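Local coordinates for protein TRAP dicarboxylate transporter, DctP subunit (Anaerococcus prevoti, PDB 4N91) that is the extracellular solute-binding subunit of a TRAP transporter, binds D-glucuronate in both anomeric forms and probably delivers it to the membrane permease, at residues V35-S40 with L47-F52. Residues are numbered along the deposited sequence; the frame is centred on the assembly and turned at random.
Sequences VGHNQS and LGLLAF. With BDP (beta-D-glucopyranuronic acid), chain C.
L49 meets H37 and V35 through its two methyls: CD1 lies 3.4 Å from H37 CD2, obliquely to the imidazole, while CD2 lies 3.9 Å from V35 CG1. V35 is forked over the helix, since chi1 of -179° sets CG1 anti to the backbone N and turns it to L49, leaving CG2 to approach F52 CE2 loosely at 4.4 Å. No hydrogen bond crosses between 35-40 and 47-52, and the four touching residues are all buried: V35 of strand 31-36 packs by apolar contact on helix 44-60 within a beta-alpha-beta unit, extended by V68 and I66 of strand 64-69, and H37 follows in the loop. Its ring is fixed at both nitrogens: ND1 accepts a hydrogen bond from Q39 N at 3.1 Å, the donor tilted 22° out of the ring plane, and NE2 is hydrogen-bonded to H46 ND1. Cut back to an alanine, H37 would probably leave Q39 N and H46 ND1 each without its mate and open a gap beside L49 CD1. In the same loop, N38 ND2 donates to glucuronate O4 (3.1 Å, 154°) and Q39 NE2 lies 2.9 Å from O2. Hydrocarbon packing thus seats the strand end, and H37, holding the Q39 backbone, is consistent with positioning the sugar-binding amides.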
ATOM      1  N   VAL A  35     -13.293   1.778  12.038  1.00 16.93           N
ATOM      2  CA  VAL A  35     -12.170   1.270  11.278  1.00 15.89           C
ATOM      3  C   VAL A  35     -12.493   1.508   9.812  1.00 18.13           C
ATOM      4  O   VAL A  35     -13.571   1.125   9.327  1.00 19.48           O
ATOM      5  CB  VAL A  35     -11.980  -0.237  11.487  1.00 16.78           C
ATOM      6  CG1 VAL A  35     -10.770  -0.722  10.691  1.00 19.77           C
ATOM      7  CG2 VAL A  35     -11.847  -0.574  12.981  1.00 18.36           C
ATOM      8  N   GLY A  36     -11.603   2.191   9.115  1.00 14.72           N
ATOM      9  CA  GLY A  36     -11.833   2.457   7.716  1.00 12.79           C
ATOM     10  C   GLY A  36     -10.801   1.932   6.753  1.00 14.59           C
ATOM     11  O   GLY A  36      -9.610   1.836   7.059  1.00 15.53           O
ATOM     12  N   HIS A  37     -11.264   1.640   5.539  1.00 13.99           N
ATOM     13  CA  HIS A  37     -10.379   1.336   4.437  1.00 11.69           C
ATOM     14  C   HIS A  37     -11.056   1.655   3.104  1.00 13.52           C
ATOM     15  O   HIS A  37     -12.242   1.983   3.085  1.00 14.18           O
ATOM     16  CB  HIS A  37      -9.903  -0.114   4.501  1.00 13.22           C
ATOM     17  CG  HIS A  37     -10.974  -1.117   4.215  1.00 13.60           C
ATOM     18  ND1 HIS A  37     -11.260  -1.537   2.939  1.00 13.77           N
ATOM     19  CD2 HIS A  37     -11.847  -1.759   5.026  1.00 15.20           C
ATOM     20  CE1 HIS A  37     -12.245  -2.409   2.967  1.00 14.08           C
ATOM     21  NE2 HIS A  37     -12.596  -2.585   4.226  1.00 13.56           N
ATOM     22  N   ASN A  38     -10.299   1.623   2.009  1.00 12.35           N
ATOM     23  CA  ASN A  38     -10.788   2.104   0.727  1.00 13.92           C
ATOM     24  C   ASN A  38     -11.105   1.024  -0.298  1.00 14.40           C
ATOM     25  O   ASN A  38     -11.331   1.323  -1.464  1.00 14.37           O
ATOM     26  CB  ASN A  38      -9.811   3.115   0.129  1.00 13.33           C
ATOM     27  CG  ASN A  38      -8.517   2.492  -0.352  1.00 14.19           C
ATOM     28  OD1 ASN A  38      -8.279   1.299  -0.200  1.00 15.01           O
ATOM     29  ND2 ASN A  38      -7.670   3.321  -0.959  1.00 14.77           N
ATOM     30  N   GLN A  39     -11.092  -0.227   0.133  1.00 13.10           N
ATOM     31  CA  GLN A  39     -11.276  -1.390  -0.753  1.00 13.76           C
ATOM     32  C   GLN A  39     -12.704  -1.897  -0.726  1.00 13.85           C
ATOM     33  O   GLN A  39     -13.489  -1.591   0.169  1.00 13.66           O
ATOM     34  CB  GLN A  39     -10.339  -2.532  -0.369  1.00 13.51           C
ATOM     35  CG  GLN A  39      -8.862  -2.119  -0.276  1.00 13.58           C
ATOM     36  CD  GLN A  39      -8.183  -1.944  -1.616  1.00 13.68           C
ATOM     37  OE1 GLN A  39      -8.807  -1.935  -2.690  1.00 14.07           O
ATOM     38  NE2 GLN A  39      -6.874  -1.797  -1.559  1.00 16.69           N
ATOM     39  N   SER A  40     -13.033  -2.722  -1.707  1.00 15.34           N
ATOM     40  CA  SER A  40     -14.329  -3.359  -1.720  1.00 14.13           C
ATOM     41  C   SER A  40     -14.475  -4.376  -0.599  1.00 14.76           C
ATOM     42  O   SER A  40     -13.485  -4.826   0.026  1.00 16.24           O
ATOM     43  CB  SER A  40     -14.535  -4.061  -3.049  1.00 15.52           C
ATOM     44  OG  SER A  40     -13.929  -5.329  -3.068  1.00 19.86           O
ATOM     45  N   LEU A  47     -11.668  -8.669   4.307  1.00 13.49           N
ATOM     46  CA  LEU A  47     -11.780  -9.991   4.920  1.00 14.43           C
ATOM     47  C   LEU A  47     -10.896 -10.053   6.165  1.00 15.01           C
ATOM     48  O   LEU A  47     -11.308 -10.602   7.185  1.00 17.81           O
ATOM     49  CB  LEU A  47     -11.387 -11.085   3.941  1.00 17.41           C
ATOM     50  CG  LEU A  47     -12.171 -11.088   2.629  1.00 23.06           C
ATOM     51  CD1 LEU A  47     -11.653 -12.182   1.703  1.00 23.47           C
ATOM     52  CD2 LEU A  47     -13.631 -11.260   2.902  1.00 23.60           C
ATOM     53  N   GLY A  48      -9.690  -9.504   6.090  1.00 15.59           N
ATOM     54  CA  GLY A  48      -8.840  -9.444   7.270  1.00 15.46           C
ATOM     55  C   GLY A  48      -9.456  -8.618   8.393  1.00 17.35           C
ATOM     56  O   GLY A  48      -9.403  -8.977   9.582  1.00 16.11           O
ATOM     57  N   LEU A  49     -10.031  -7.481   8.039  1.00 14.28           N
ATOM     58  CA  LEU A  49     -10.613  -6.629   9.074  1.00 16.29           C
ATOM     59  C   LEU A  49     -11.860  -7.252   9.696  1.00 18.51           C
ATOM     60  O   LEU A  49     -12.120  -7.069  10.892  1.00 19.89           O
ATOM     61  CB  LEU A  49     -10.868  -5.217   8.544  1.00 15.54           C
ATOM     62  CG  LEU A  49      -9.628  -4.360   8.280  1.00 15.93           C
ATOM     63  CD1 LEU A  49      -9.961  -3.131   7.480  1.00 15.59           C
ATOM     64  CD2 LEU A  49      -8.964  -3.973   9.596  1.00 17.71           C
ATOM     65  N   LEU A  50     -12.624  -8.010   8.917  1.00 16.89           N
ATOM     66  CA  LEU A  50     -13.757  -8.738   9.467  1.00 17.94           C
ATOM     67  C   LEU A  50     -13.236  -9.784  10.469  1.00 20.29           C
ATOM     68  O   LEU A  50     -13.856 -10.033  11.506  1.00 20.76           O
ATOM     69  CB  LEU A  50     -14.571  -9.422   8.373  1.00 20.94           C
ATOM     70  CG  LEU A  50     -15.425  -8.499   7.489  1.00 24.13           C
ATOM     71  CD1 LEU A  50     -16.189  -9.333   6.476  1.00 22.91           C
ATOM     72  CD2 LEU A  50     -16.372  -7.661   8.334  1.00 25.21           C
ATOM     73  N   ALA A  51     -12.101 -10.397  10.163  1.00 19.46           N
ATOM     74  CA  ALA A  51     -11.505 -11.378  11.098  1.00 18.40           C
ATOM     75  C   ALA A  51     -11.033 -10.687  12.390  1.00 17.25           C
ATOM     76  O   ALA A  51     -11.224 -11.188  13.505  1.00 19.25           O
ATOM     77  CB  ALA A  51     -10.372 -12.109  10.428  1.00 17.15           C
ATOM     78  N   PHE A  52     -10.428  -9.520  12.232  1.00 19.16           N
ATOM     79  CA  PHE A  52     -10.080  -8.655  13.360  1.00 18.45           C
ATOM     80  C   PHE A  52     -11.297  -8.372  14.247  1.00 19.15           C
ATOM     81  O   PHE A  52     -11.243  -8.547  15.482  1.00 18.37           O
ATOM     82  CB  PHE A  52      -9.491  -7.349  12.812  1.00 18.54           C
ATOM     83  CG  PHE A  52      -9.353  -6.245  13.837  1.00 18.86           C
ATOM     84  CD1 PHE A  52      -8.350  -6.279  14.784  1.00 21.42           C
ATOM     85  CD2 PHE A  52     -10.222  -5.165  13.827  1.00 19.15           C
ATOM     86  CE1 PHE A  52      -8.217  -5.253  15.735  1.00 18.25           C
ATOM     87  CE2 PHE A  52     -10.088  -4.134  14.769  1.00 19.83           C
ATOM     88  CZ  PHE A  52      -9.093  -4.189  15.721  1.00 21.25           C
TER
HETATM   89  C1  BDP C 402      -3.611  -0.402  -3.567  0.66 11.04           C
HETATM   90  C2  BDP C 402      -3.367  -0.243  -2.138  0.66 10.84           C
HETATM   91  C3  BDP C 402      -4.225   0.856  -1.582  0.66 11.12           C
HETATM   92  C4  BDP C 402      -3.969   2.099  -2.241  0.66 11.11           C
HETATM   93  C5  BDP C 402      -4.155   1.927  -3.698  0.66  9.51           C
HETATM   94  C6  BDP C 402      -3.742   3.195  -4.489  0.66 11.29           C
HETATM   95  O2  BDP C 402      -3.967  -1.481  -1.587  0.66 10.60           O
HETATM   96  O3  BDP C 402      -4.001   0.982  -0.139  0.66 12.27           O
HETATM   97  O4  BDP C 402      -4.695   3.123  -1.787  0.66 12.65           O
HETATM   98  O5  BDP C 402      -3.309   0.838  -4.207  0.66 12.23           O
HETATM   99  O6A BDP C 402      -4.321   4.249  -4.146  0.66 12.50           O
HETATM  100  O1  BDP C 402      -2.563  -1.267  -4.074  0.66 11.71           O
HETATM  101  O6B BDP C 402      -3.061   3.063  -5.531  0.66 13.00           O